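PDB 3VR0: proteasome assembly chaperone family protein from Pyrococcus furiosus, which acts as an activator of the archaeal proteasome, although its family is that of the proteasome assembly chaperones. Local coordinates for residues 26-31 with 131-136; 32-37 with 98-103; 43-48 with 221-226; 147-152 with 213-218. All coordinates share one frame; numbering follows the deposited sequence.

Interaction 1: 26-31 with 131-136; sequences ERPDIY and QEFGTR
Phe133 pushes its ring into the bend of 26-31, where Arg27, Pro28 and Ile30 meet it. Pro28 CD comes to 3.6 Å from Phe133 CE1, and Ile30 CG1 lies 4.1 Å from Phe133 CD1. Phe133 CZ lies over one face of the Arg27 guanidinium, 3.9 Å from its plane and displaced toward the rim, with the two planes 21° apart. At the guanidinium edge, Glu132 OE1 takes a hydrogen bond of 2.8 Å from Arg27 NH2 and a weak one from Arg27 NH1, so one carboxylate oxygen carries the whole salt bridge. Phe133 is the third residue of a type I turn, Gln131 to Gly134, which leads from helix 116-131 to strand 137-145, while 26-31 connects the outer strand 21-24 to the central strand 34-37. An alanine in place of Phe133 would be likely to open a gap beside Pro28 and Ile30 and leave the Arg27 guanidinium without its apolar support. Tyr31 CG stands anti to the backbone N (chi1 -165°), which swings the ring, though its CB points away, back to the same turn, CD1 3.4 Å from Phe133 O. A side chain at Gly134 would collide with Tyr31 CE1, and water 1 donates to Gly134 O while also bonding to Tyr31 OH. Farther out, Phe129 packs edge-to-face with Phe133, and Tyr91 backs Pro28 and Ile30.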
loop_
_atom_site.group_PDB
_atom_site.type_symbol
_atom_site.label_atom_id
_atom_site.label_comp_id
_atom_site.label_asym_id
_atom_site.label_seq_id
_atom_site.Cartn_x
_atom_site.Cartn_y
_atom_site.Cartn_z
ATOM N N GLU C 26 -6.060 28.882 -17.548
ATOM C CA GLU C 26 -6.787 30.142 -17.401
ATOM C C GLU C 26 -7.994 29.882 -16.522
ATOM O O GLU C 26 -8.428 28.738 -16.354
ATOM C CB GLU C 26 -7.272 30.620 -18.795
ATOM C CG GLU C 26 -8.262 29.616 -19.434
ATOM C CD GLU C 26 -8.982 30.144 -20.672
ATOM O OE1 GLU C 26 -9.427 31.317 -20.655
ATOM O OE2 GLU C 26 -9.073 29.375 -21.666
ATOM N N ARG C 27 -8.586 30.948 -16.034
ATOM C CA ARG C 27 -9.853 30.928 -15.377
ATOM C C ARG C 27 -10.983 31.308 -16.329
ATOM O O ARG C 27 -11.213 32.506 -16.599
ATOM C CB ARG C 27 -9.858 31.920 -14.246
ATOM C CG ARG C 27 -8.622 31.797 -13.331
ATOM C CD ARG C 27 -9.208 31.656 -11.929
ATOM N NE ARG C 27 -8.450 30.617 -11.321
ATOM C CZ ARG C 27 -8.868 29.877 -10.330
ATOM N NH1 ARG C 27 -10.083 30.043 -9.828
ATOM N NH2 ARG C 27 -8.051 28.945 -9.896
ATOM N N PRO C 28 -11.757 30.315 -16.762
ATOM C CA PRO C 28 -12.821 30.567 -17.738
ATOM C C PRO C 28 -13.968 31.342 -17.142
ATOM O O PRO C 28 -14.240 31.337 -15.898
ATOM C CB PRO C 28 -13.271 29.143 -18.175
ATOM C CG PRO C 28 -12.078 28.215 -17.717
ATOM C CD PRO C 28 -11.655 28.884 -16.419
ATOM N N ASP C 29 -14.646 31.995 -18.060
ATOM C CA ASP C 29 -15.733 32.888 -17.762
ATOM C C ASP C 29 -16.981 32.034 -17.687
ATOM O O ASP C 29 -17.835 32.044 -18.614
ATOM C CB ASP C 29 -15.842 33.956 -18.880
ATOM C CG ASP C 29 -17.011 34.904 -18.650
ATOM O OD1 ASP C 29 -17.460 34.965 -17.503
ATOM O OD2 ASP C 29 -17.458 35.578 -19.601
ATOM N N ILE C 30 -17.107 31.272 -16.596
ATOM C CA ILE C 30 -18.241 30.377 -16.499
ATOM C C ILE C 30 -18.837 30.523 -15.170
ATOM O O ILE C 30 -18.155 30.923 -14.247
ATOM C CB ILE C 30 -17.868 28.893 -16.734
ATOM C CG1 ILE C 30 -16.856 28.332 -15.663
ATOM C CG2 ILE C 30 -17.427 28.745 -18.157
ATOM C CD1 ILE C 30 -16.222 26.950 -16.088
ATOM N N TYR C 31 -20.106 30.204 -15.040
ATOM C CA TYR C 31 -20.650 30.207 -13.712
ATOM C C TYR C 31 -21.711 29.164 -13.445
ATOM O O TYR C 31 -22.506 28.833 -14.305
ATOM C CB TYR C 31 -21.179 31.595 -13.316
ATOM C CG TYR C 31 -21.373 31.611 -11.809
ATOM C CD1 TYR C 31 -20.333 31.153 -10.971
ATOM C CD2 TYR C 31 -22.616 31.987 -11.225
ATOM C CE1 TYR C 31 -20.477 31.125 -9.596
ATOM C CE2 TYR C 31 -22.781 31.942 -9.814
ATOM C CZ TYR C 31 -21.691 31.502 -9.019
ATOM O OH TYR C 31 -21.774 31.439 -7.649
ATOM N N GLN C 131 -15.426 23.551 -7.485
ATOM C CA GLN C 131 -16.089 24.488 -6.604
ATOM C C GLN C 131 -15.511 25.921 -6.663
ATOM O O GLN C 131 -16.207 26.860 -6.319
ATOM C CB GLN C 131 -16.067 23.999 -5.151
ATOM C CG GLN C 131 -17.000 22.818 -4.832
ATOM C CD GLN C 131 -16.943 22.479 -3.336
ATOM O OE1 GLN C 131 -15.923 22.001 -2.823
ATOM N NE2 GLN C 131 -18.022 22.752 -2.637
ATOM N N GLU C 132 -14.267 26.094 -7.094
ATOM C CA GLU C 132 -13.786 27.453 -7.298
ATOM C C GLU C 132 -14.604 28.187 -8.348
ATOM O O GLU C 132 -14.598 29.399 -8.338
ATOM C CB GLU C 132 -12.308 27.497 -7.671
ATOM C CG GLU C 132 -11.408 26.922 -6.586
ATOM C CD GLU C 132 -9.966 26.936 -7.003
ATOM O OE1 GLU C 132 -9.600 27.524 -8.075
ATOM O OE2 GLU C 132 -9.178 26.375 -6.233
ATOM N N PHE C 133 -15.327 27.463 -9.215
ATOM C CA PHE C 133 -16.131 28.078 -10.289
ATOM C C PHE C 133 -17.597 28.110 -9.953
ATOM O O PHE C 133 -18.432 28.380 -10.799
ATOM C CB PHE C 133 -15.851 27.385 -11.628
ATOM C CG PHE C 133 -14.434 27.512 -12.028
ATOM C CD1 PHE C 133 -13.986 28.666 -12.696
ATOM C CD2 PHE C 133 -13.492 26.550 -11.616
ATOM C CE1 PHE C 133 -12.602 28.820 -12.988
ATOM C CE2 PHE C 133 -12.146 26.676 -11.924
ATOM C CZ PHE C 133 -11.700 27.817 -12.607
ATOM N N GLY C 134 -17.910 27.815 -8.698
ATOM C CA GLY C 134 -19.282 27.793 -8.259
ATOM C C GLY C 134 -20.035 26.506 -8.576
ATOM O O GLY C 134 -21.244 26.507 -8.473
ATOM N N THR C 135 -19.369 25.434 -9.010
ATOM C CA THR C 135 -20.045 24.141 -9.290
ATOM C C THR C 135 -20.755 23.553 -8.075
ATOM O O THR C 135 -20.170 23.492 -6.973
ATOM C CB THR C 135 -19.058 23.082 -9.752
ATOM O OG1 THR C 135 -18.267 23.628 -10.807
ATOM C CG2 THR C 135 -19.791 21.800 -10.240
ATOM N N ARG C 136 -22.016 23.162 -8.277
ATOM C CA ARG C 136 -22.832 22.535 -7.227
ATOM C C ARG C 136 -23.264 21.172 -7.694
ATOM O O ARG C 136 -23.525 20.307 -6.889
ATOM C CB ARG C 136 -24.111 23.369 -6.919
ATOM C CG ARG C 136 -23.815 24.829 -6.392
ATOM C CD ARG C 136 -25.093 25.733 -6.385
ATOM N NE ARG C 136 -25.729 25.738 -7.718
ATOM C CZ ARG C 136 -26.992 25.380 -7.952
ATOM N NH1 ARG C 136 -27.794 25.056 -6.918
ATOM N NH2 ARG C 136 -27.455 25.367 -9.208
HETATM O O HOH W 1 -22.912 28.444 -7.428
#

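Interaction 2: 32-37 with 98-103; sequences DPIFIE and EHRDLI
Parallel strand pairing joins 32-37 to 98-103 inside the mixed sheet of this PAC2-family protein, with Ile34 beside Leu102 and Phe35 beside Ile103. The ladder alternates across the gap: Ile34 N gives to Asp101 O at 2.9 Å, Ile103 N returns a bond to Ile34 O at 3.0 Å, and Ile36 N gives to Ile103 O, a nearly straight bond of 2.6 Å. Apolar side chains match on both faces: Leu102 CD2 lies 3.9 Å from Ile34 CB, and on the other face Ile103 CG2 is 4.0 Å from Phe35 CD1. Just ahead of the ladder Arg100 clasps the backbone. Bends at chi2 (-87°) and chi3 (-71°) curl its chain back, and both NE and NH2 point at Asp32 O in the guanidinium plane, the NE bond being 3.0 Å. Ile34 CG1 packs on one guanidinium face and Asp32 OD2 lies over the opposite one; the Asp32 OD1 to Arg100 NH2 salt bridge is long, at 3.5 Å, and the closer partner of that carboxylate is Arg136. Arg100 NH1 also pairs with Glu137. A leucine in place of Arg100 would probably leave Asp32 O without its two donors and Glu137 without this countercharge. On its other side strand 34-37 pairs with strand 137-145, and Leu235 of helix 221-235 packs on Ile34, Ile36 and Leu102.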
loop_
_atom_site.group_PDB
_atom_site.type_symbol
_atom_site.label_atom_id
_atom_site.label_comp_id
_atom_site.label_asym_id
_atom_site.label_seq_id
_atom_site.Cartn_x
_atom_site.Cartn_y
_atom_site.Cartn_z
ATOM N N ASP C 32 -21.694 28.660 -12.211
ATOM C CA ASP C 32 -22.603 27.626 -11.756
ATOM C C ASP C 32 -22.612 26.485 -12.771
ATOM O O ASP C 32 -23.669 26.012 -13.114
ATOM C CB ASP C 32 -24.033 28.199 -11.606
ATOM C CG ASP C 32 -24.977 27.249 -10.878
ATOM O OD1 ASP C 32 -24.498 26.352 -10.153
ATOM O OD2 ASP C 32 -26.215 27.400 -11.019
ATOM N N PRO C 33 -21.435 26.053 -13.246
ATOM C CA PRO C 33 -21.472 25.025 -14.264
ATOM C C PRO C 33 -21.896 23.657 -13.723
ATOM O O PRO C 33 -21.947 23.422 -12.484
ATOM C CB PRO C 33 -20.041 24.996 -14.770
ATOM C CG PRO C 33 -19.214 25.459 -13.582
ATOM C CD PRO C 33 -20.055 26.381 -12.819
ATOM N N ILE C 34 -22.251 22.762 -14.630
ATOM C CA ILE C 34 -22.468 21.383 -14.234
ATOM C C ILE C 34 -21.128 20.707 -14.503
ATOM O O ILE C 34 -20.520 20.948 -15.558
ATOM C CB ILE C 34 -23.653 20.725 -14.999
ATOM C CG1 ILE C 34 -25.006 21.372 -14.568
ATOM C CG2 ILE C 34 -23.682 19.178 -14.772
ATOM C CD1 ILE C 34 -26.197 21.012 -15.464
ATOM N N PHE C 35 -20.657 19.920 -13.525
ATOM C CA PHE C 35 -19.441 19.119 -13.673
ATOM C C PHE C 35 -19.745 17.744 -14.255
ATOM O O PHE C 35 -20.412 16.937 -13.638
ATOM C CB PHE C 35 -18.788 18.998 -12.277
ATOM C CG PHE C 35 -17.472 18.246 -12.242
ATOM C CD1 PHE C 35 -16.614 18.247 -13.315
ATOM C CD2 PHE C 35 -17.062 17.590 -11.052
ATOM C CE1 PHE C 35 -15.390 17.571 -13.267
ATOM C CE2 PHE C 35 -15.834 16.903 -11.009
ATOM C CZ PHE C 35 -15.007 16.893 -12.103
ATOM N N ILE C 36 -19.198 17.429 -15.404
ATOM C CA ILE C 36 -19.455 16.169 -16.019
ATOM C C ILE C 36 -18.204 15.287 -16.047
ATOM O O ILE C 36 -17.136 15.745 -16.496
ATOM C CB ILE C 36 -19.928 16.341 -17.475
ATOM C CG1 ILE C 36 -21.174 17.233 -17.524
ATOM C CG2 ILE C 36 -20.318 14.953 -18.106
ATOM C CD1 ILE C 36 -21.663 17.429 -18.928
ATOM N N GLU C 37 -18.349 14.019 -15.596
ATOM C CA GLU C 37 -17.183 13.096 -15.488
ATOM C C GLU C 37 -17.275 11.899 -16.431
ATOM O O GLU C 37 -18.261 11.154 -16.411
ATOM C CB GLU C 37 -16.966 12.619 -14.052
ATOM C CG GLU C 37 -15.866 11.523 -13.925
ATOM C CD GLU C 37 -16.410 10.116 -14.125
ATOM O OE1 GLU C 37 -17.596 9.915 -13.853
ATOM O OE2 GLU C 37 -15.697 9.211 -14.617
ATOM N N GLU C 98 -30.582 29.708 -21.125
ATOM C CA GLU C 98 -31.347 28.478 -20.963
ATOM C C GLU C 98 -30.482 27.183 -20.966
ATOM O O GLU C 98 -31.008 26.072 -20.908
ATOM C CB GLU C 98 -32.463 28.414 -22.041
ATOM C CG GLU C 98 -33.501 29.615 -21.999
ATOM C CD GLU C 98 -32.969 30.928 -22.624
ATOM O OE1 GLU C 98 -32.554 30.930 -23.822
ATOM O OE2 GLU C 98 -32.981 31.965 -21.909
ATOM N N HIS C 99 -29.164 27.322 -21.077
ATOM C CA HIS C 99 -28.273 26.162 -20.987
ATOM C C HIS C 99 -27.173 26.447 -20.007
ATOM O O HIS C 99 -26.706 27.584 -19.895
ATOM C CB HIS C 99 -27.729 25.800 -22.350
ATOM C CG HIS C 99 -28.804 25.426 -23.318
ATOM N ND1 HIS C 99 -29.657 26.358 -23.873
ATOM C CD2 HIS C 99 -29.217 24.219 -23.774
ATOM C CE1 HIS C 99 -30.522 25.745 -24.659
ATOM N NE2 HIS C 99 -30.280 24.448 -24.615
ATOM N N ARG C 100 -26.773 25.428 -19.255
ATOM C CA ARG C 100 -25.763 25.637 -18.203
ATOM C C ARG C 100 -24.401 25.587 -18.845
ATOM O O ARG C 100 -24.223 24.914 -19.842
ATOM C CB ARG C 100 -25.911 24.613 -17.063
ATOM C CG ARG C 100 -27.251 24.743 -16.300
ATOM C CD ARG C 100 -27.198 25.736 -15.174
ATOM N NE ARG C 100 -26.386 25.239 -14.061
ATOM C CZ ARG C 100 -26.767 24.303 -13.185
ATOM N NH1 ARG C 100 -27.975 23.721 -13.241
ATOM N NH2 ARG C 100 -25.933 23.947 -12.224
ATOM N N ASP C 101 -23.482 26.393 -18.352
ATOM C CA ASP C 101 -22.065 26.160 -18.580
ATOM C C ASP C 101 -21.628 24.724 -18.076
ATOM O O ASP C 101 -22.236 24.175 -17.111
ATOM C CB ASP C 101 -21.279 27.188 -17.782
ATOM C CG ASP C 101 -21.510 28.653 -18.267
ATOM O OD1 ASP C 101 -21.988 28.878 -19.414
ATOM O OD2 ASP C 101 -21.231 29.559 -17.463
ATOM N N LEU C 102 -20.563 24.178 -18.701
ATOM C CA LEU C 102 -20.048 22.844 -18.360
ATOM C C LEU C 102 -18.580 22.867 -18.037
ATOM O O LEU C 102 -17.817 23.633 -18.648
ATOM C CB LEU C 102 -20.276 21.817 -19.478
ATOM C CG LEU C 102 -21.759 21.768 -19.925
ATOM C CD1 LEU C 102 -21.951 20.910 -21.159
ATOM C CD2 LEU C 102 -22.667 21.323 -18.752
ATOM N N ILE C 103 -18.205 22.004 -17.079
ATOM C CA ILE C 103 -16.833 21.499 -16.951
ATOM C C ILE C 103 -16.889 19.973 -17.167
ATOM O O ILE C 103 -17.723 19.263 -16.542
ATOM C CB ILE C 103 -16.254 21.791 -15.530
ATOM C CG1 ILE C 103 -16.298 23.292 -15.232
ATOM C CG2 ILE C 103 -14.779 21.169 -15.344
ATOM C CD1 ILE C 103 -15.829 23.658 -13.841
HETATM O O HOH W 2 -24.243 27.988 -15.779
#

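Interaction 3: 43-48 with 221-226; sequences GLVGKL and AKAAKA
No ring or other flat side chain takes part where Val45 and Leu48 meet Ala221, Ala223 and Ala224; the flat groups here are backbone peptides, and one of them, through Val45 O, approaches Ala224 CB at 3.6 Å. The small methyls let the backbones come very close, with Val45 CA only 4.7 Å from Ala224 CA. Leu48 points at the alanine helix and does two jobs: its CB rests 3.6 Å from Ala224 CB, and its CD1 presses on the backbone of Ala221, a tight 3.5 Å from the CA. Val45 divides its two methyls. With chi1 at 168°, CG1 stands anti to the backbone N and reaches to 4.0 Å from Ala224 CA, while CG2 goes to Ala223 CB at 4.1 Å. This is helix-on-helix packing: the first turn of helix 45-57, which follows strand 34-37 and has Leu44 at its N-cap, lies against the first turns of helix 221-235, which follows strand 206-214. A backbone bond between Gly43 and Asp220 ties the loops that lead into the two helices. Beyond them, Arg247 of helix 242-256 packs on both Leu48 and Ala221.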
loop_
_atom_site.group_PDB
_atom_site.type_symbol
_atom_site.label_atom_id
_atom_site.label_comp_id
_atom_site.label_asym_id
_atom_site.label_seq_id
_atom_site.Cartn_x
_atom_site.Cartn_y
_atom_site.Cartn_z
ATOM N N GLY C 43 -16.060 -0.553 -20.095
ATOM C CA GLY C 43 -16.397 -0.467 -21.525
ATOM C C GLY C 43 -15.971 0.819 -22.198
ATOM O O GLY C 43 -16.360 1.081 -23.317
ATOM N N LEU C 44 -15.135 1.590 -21.506
ATOM C CA LEU C 44 -14.765 2.970 -21.853
ATOM C C LEU C 44 -15.970 3.825 -22.161
ATOM O O LEU C 44 -15.877 4.737 -22.954
ATOM C CB LEU C 44 -13.693 3.024 -22.946
ATOM C CG LEU C 44 -12.348 2.427 -22.543
ATOM C CD1 LEU C 44 -11.453 2.196 -23.755
ATOM C CD2 LEU C 44 -11.633 3.266 -21.484
ATOM N N VAL C 45 -17.085 3.506 -21.517
ATOM C CA VAL C 45 -18.359 4.148 -21.766
ATOM C C VAL C 45 -18.354 5.644 -21.440
ATOM O O VAL C 45 -18.673 6.456 -22.303
ATOM C CB VAL C 45 -19.521 3.499 -20.947
ATOM C CG1 VAL C 45 -20.760 4.382 -21.016
ATOM C CG2 VAL C 45 -19.845 2.115 -21.446
ATOM N N GLY C 46 -18.042 5.973 -20.178
ATOM C CA GLY C 46 -17.972 7.361 -19.698
ATOM C C GLY C 46 -16.971 8.153 -20.511
ATOM O O GLY C 46 -17.246 9.275 -20.912
ATOM N N LYS C 47 -15.811 7.561 -20.774
ATOM C CA LYS C 47 -14.786 8.229 -21.556
ATOM C C LYS C 47 -15.183 8.568 -23.008
ATOM O O LYS C 47 -14.949 9.687 -23.466
ATOM C CB LYS C 47 -13.486 7.450 -21.536
ATOM C CG LYS C 47 -12.396 8.150 -22.331
ATOM C CD LYS C 47 -11.082 7.406 -22.237
ATOM C CE LYS C 47 -9.972 8.182 -22.947
ATOM N NZ LYS C 47 -8.658 7.870 -22.333
ATOM N N LEU C 48 -15.748 7.599 -23.734
ATOM C CA LEU C 48 -16.198 7.834 -25.113
ATOM C C LEU C 48 -17.244 8.903 -25.150
ATOM O O LEU C 48 -17.189 9.787 -25.976
ATOM C CB LEU C 48 -16.803 6.583 -25.751
ATOM C CG LEU C 48 -15.836 5.508 -26.215
ATOM C CD1 LEU C 48 -16.689 4.328 -26.623
ATOM C CD2 LEU C 48 -15.007 5.994 -27.386
ATOM N N ALA C 221 -18.886 1.911 -27.914
ATOM C CA ALA C 221 -19.394 3.160 -28.505
ATOM C C ALA C 221 -20.886 3.296 -28.417
ATOM O O ALA C 221 -21.377 4.413 -28.237
ATOM C CB ALA C 221 -18.939 3.315 -29.930
ATOM N N LYS C 222 -21.615 2.171 -28.512
ATOM C CA LYS C 222 -23.096 2.193 -28.530
ATOM C C LYS C 222 -23.712 2.443 -27.153
ATOM O O LYS C 222 -24.752 3.108 -27.034
ATOM C CB LYS C 222 -23.651 0.887 -29.174
ATOM C CG LYS C 222 -25.181 0.646 -29.081
ATOM C CD LYS C 222 -25.634 -0.353 -30.200
ATOM C CE LYS C 222 -26.813 -1.257 -29.772
ATOM N NZ LYS C 222 -28.135 -0.527 -29.700
ATOM N N ALA C 223 -23.101 1.888 -26.101
ATOM C CA ALA C 223 -23.596 2.217 -24.781
ATOM C C ALA C 223 -23.225 3.686 -24.459
ATOM O O ALA C 223 -23.988 4.397 -23.823
ATOM C CB ALA C 223 -23.120 1.205 -23.690
ATOM N N ALA C 224 -22.067 4.121 -24.931
ATOM C CA ALA C 224 -21.628 5.525 -24.784
ATOM C C ALA C 224 -22.702 6.462 -25.382
ATOM O O ALA C 224 -23.146 7.437 -24.732
ATOM C CB ALA C 224 -20.299 5.734 -25.458
ATOM N N LYS C 225 -23.161 6.118 -26.588
ATOM C CA LYS C 225 -24.258 6.847 -27.231
ATOM C C LYS C 225 -25.471 6.962 -26.317
ATOM O O LYS C 225 -26.020 8.063 -26.104
ATOM C CB LYS C 225 -24.630 6.212 -28.593
ATOM C CG LYS C 225 -25.831 6.927 -29.255
ATOM C CD LYS C 225 -25.941 6.631 -30.739
ATOM C CE LYS C 225 -27.287 7.093 -31.263
ATOM N NZ LYS C 225 -27.629 6.319 -32.502
ATOM N N ALA C 226 -25.872 5.837 -25.734
ATOM C CA ALA C 226 -27.061 5.833 -24.902
ATOM C C ALA C 226 -26.906 6.693 -23.660
ATOM O O ALA C 226 -27.830 7.414 -23.262
ATOM C CB ALA C 226 -27.412 4.426 -24.514
#

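Interaction 4: 147-152 with 213-218; sequences PEIQGE and ESLGYI
Glu213, at the end of strand 206-214, offers its carbonyl to Ile149: Glu213 O lies 3.5 Å from Ile149 CD1, a contact between a polar atom and a methyl. The Glu213 side chain finds its charge partner in Arg154, on the way into strand 155-159, the antiparallel neighbour of its own strand. Ser214 comes next and presents backbone to the same methyl, with CA 3.8 Å from Ile149 CD1. Its CB points away from 147-152, and its OG bonds to Asp220. Ile149 arrives here with CG1 anti to its carbonyl carbon (chi1 -61°), which carries CD1 over these two strand residues. At Leu215 the strand is over and a side chain takes up the contact. Its CD2 branch lies along the backbone of the other loop, 3.8 Å from Glu148 CA and equally far from Ile149 N, and it reaches Ile149 CG1 at 4.1 Å. After Gly216, Tyr217 brings one face of its ring over Leu215 CB, 4.3 Å from the ring plane and off toward the rim. The loop 147-152 thus meets the end of strand 206-214 and the residue after it, Ile149 on strand backbone and Leu215 CD2 on loop backbone. Such contact is dispersive and undirected, while backbone bonds of Glu213 with Arg154 and of Ser214 with Tyr144 and Val146 hold the strand end in the sheet.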
loop_
_atom_site.group_PDB
_atom_site.type_symbol
_atom_site.label_atom_id
_atom_site.label_comp_id
_atom_site.label_asym_id
_atom_site.label_seq_id
_atom_site.Cartn_x
_atom_site.Cartn_y
_atom_site.Cartn_z
ATOM N N PRO C 147 -23.529 -9.614 -18.048
ATOM C CA PRO C 147 -23.028 -10.800 -18.769
ATOM C C PRO C 147 -23.439 -10.884 -20.267
ATOM O O PRO C 147 -22.760 -11.554 -21.060
ATOM C CB PRO C 147 -23.582 -11.972 -17.951
ATOM C CG PRO C 147 -24.801 -11.438 -17.264
ATOM C CD PRO C 147 -24.604 -9.953 -17.087
ATOM N N GLU C 148 -24.510 -10.189 -20.648
ATOM C CA GLU C 148 -24.963 -10.114 -22.045
ATOM C C GLU C 148 -25.983 -8.977 -22.240
ATOM O O GLU C 148 -26.753 -8.658 -21.316
ATOM C CB GLU C 148 -25.606 -11.448 -22.465
ATOM C CG GLU C 148 -26.948 -11.745 -21.761
ATOM C CD GLU C 148 -27.720 -12.913 -22.383
ATOM O OE1 GLU C 148 -27.216 -14.065 -22.369
ATOM O OE2 GLU C 148 -28.851 -12.671 -22.869
ATOM N N ILE C 149 -26.023 -8.382 -23.438
ATOM C CA ILE C 149 -27.057 -7.357 -23.709
ATOM C C ILE C 149 -28.143 -7.838 -24.668
ATOM O O ILE C 149 -27.854 -8.292 -25.786
ATOM C CB ILE C 149 -26.497 -6.009 -24.224
ATOM C CG1 ILE C 149 -25.565 -5.379 -23.191
ATOM C CG2 ILE C 149 -27.663 -5.040 -24.575
ATOM C CD1 ILE C 149 -24.641 -4.301 -23.762
ATOM N N GLN C 150 -29.386 -7.706 -24.200
ATOM C CA GLN C 150 -30.577 -8.019 -24.974
ATOM C C GLN C 150 -31.072 -6.791 -25.717
ATOM O O GLN C 150 -31.947 -6.069 -25.235
ATOM C CB GLN C 150 -31.674 -8.568 -24.052
ATOM C CG GLN C 150 -31.654 -10.108 -23.899
ATOM C CD GLN C 150 -32.172 -10.600 -22.537
ATOM O OE1 GLN C 150 -31.721 -11.639 -22.023
ATOM N NE2 GLN C 150 -33.122 -9.855 -21.953
ATOM N N GLY C 151 -30.489 -6.551 -26.890
ATOM C CA GLY C 151 -30.904 -5.450 -27.753
ATOM C C GLY C 151 -30.374 -4.082 -27.356
ATOM O O GLY C 151 -29.163 -3.823 -27.424
ATOM N N GLU C 152 -31.280 -3.199 -26.948
ATOM C CA GLU C 152 -30.906 -1.820 -26.632
ATOM C C GLU C 152 -30.297 -1.669 -25.230
ATOM O O GLU C 152 -30.883 -2.119 -24.223
ATOM C CB GLU C 152 -32.081 -0.860 -26.867
ATOM C CG GLU C 152 -32.517 -0.789 -28.343
ATOM C CD GLU C 152 -31.378 -0.387 -29.298
ATOM O OE1 GLU C 152 -30.858 -1.267 -30.033
ATOM O OE2 GLU C 152 -30.995 0.807 -29.321
ATOM N N GLU C 213 -25.414 -0.209 -19.496
ATOM C CA GLU C 213 -25.134 -1.631 -19.607
ATOM C C GLU C 213 -24.148 -1.885 -20.710
ATOM O O GLU C 213 -24.283 -1.372 -21.805
ATOM C CB GLU C 213 -26.413 -2.435 -19.850
ATOM C CG GLU C 213 -27.295 -2.530 -18.641
ATOM C CD GLU C 213 -28.649 -3.163 -18.959
ATOM O OE1 GLU C 213 -29.075 -3.103 -20.153
ATOM O OE2 GLU C 213 -29.287 -3.698 -18.017
ATOM N N SER C 214 -23.145 -2.689 -20.398
ATOM C CA SER C 214 -22.042 -2.955 -21.297
ATOM C C SER C 214 -21.466 -4.336 -20.993
ATOM O O SER C 214 -21.520 -4.798 -19.851
ATOM C CB SER C 214 -20.939 -1.927 -21.078
ATOM O OG SER C 214 -19.896 -2.152 -22.003
ATOM N N LEU C 215 -20.895 -4.965 -22.013
ATOM C CA LEU C 215 -20.212 -6.248 -21.848
ATOM C C LEU C 215 -18.950 -5.988 -21.039
ATOM O O LEU C 215 -18.624 -6.740 -20.109
ATOM C CB LEU C 215 -19.887 -6.880 -23.202
ATOM C CG LEU C 215 -21.067 -7.193 -24.157
ATOM C CD1 LEU C 215 -20.572 -8.003 -25.373
ATOM C CD2 LEU C 215 -22.289 -7.894 -23.468
ATOM N N GLY C 216 -18.250 -4.907 -21.381
ATOM C CA GLY C 216 -17.228 -4.378 -20.496
ATOM C C GLY C 216 -15.797 -4.528 -20.949
ATOM O O GLY C 216 -14.942 -3.724 -20.560
ATOM N N TYR C 217 -15.523 -5.539 -21.763
ATOM C CA TYR C 217 -14.162 -5.787 -22.228
ATOM C C TYR C 217 -13.983 -5.264 -23.627
ATOM O O TYR C 217 -12.943 -5.459 -24.251
ATOM C CB TYR C 217 -13.786 -7.284 -22.147
ATOM C CG TYR C 217 -14.936 -8.255 -22.308
ATOM C CD1 TYR C 217 -15.377 -8.661 -23.582
ATOM C CD2 TYR C 217 -15.581 -8.776 -21.180
ATOM C CE1 TYR C 217 -16.458 -9.568 -23.723
ATOM C CE2 TYR C 217 -16.647 -9.681 -21.301
ATOM C CZ TYR C 217 -17.086 -10.069 -22.572
ATOM O OH TYR C 217 -18.142 -10.961 -22.655
ATOM N N ILE C 218 -15.016 -4.602 -24.120
ATOM C CA ILE C 218 -14.964 -3.962 -25.422
ATOM C C ILE C 218 -15.093 -2.449 -25.272
ATOM O O ILE C 218 -15.820 -1.980 -24.401
ATOM C CB ILE C 218 -16.134 -4.456 -26.311
ATOM C CG1 ILE C 218 -17.473 -4.368 -25.542
ATOM C CG2 ILE C 218 -15.867 -5.874 -26.776
ATOM C CD1 ILE C 218 -18.710 -3.984 -26.411
#

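Interactions 1 and 2 adjoin at one end of the chain, their centres about 9 Å apart, and touch through Arg136 with Asp32 and Tyr31 with Asp101. Interactions 3 and 4 lie across the chain's centre, their own centres about 11 Å apart, joined by the salt bridge from Lys222 to Glu152. Between the pairs, interactions 2 and 3 are about 20 Å apart by their centres, and strand 34-37 is followed, after a loop, by helix 45-57. Interactions 2 and 4 share the mixed sheet. Segments 26-31, 32-37 and 43-48 follow in sequence, but their partners come from 131-136, 98-103 and 221-226, so early and late parts of the chain interlock in a single domain.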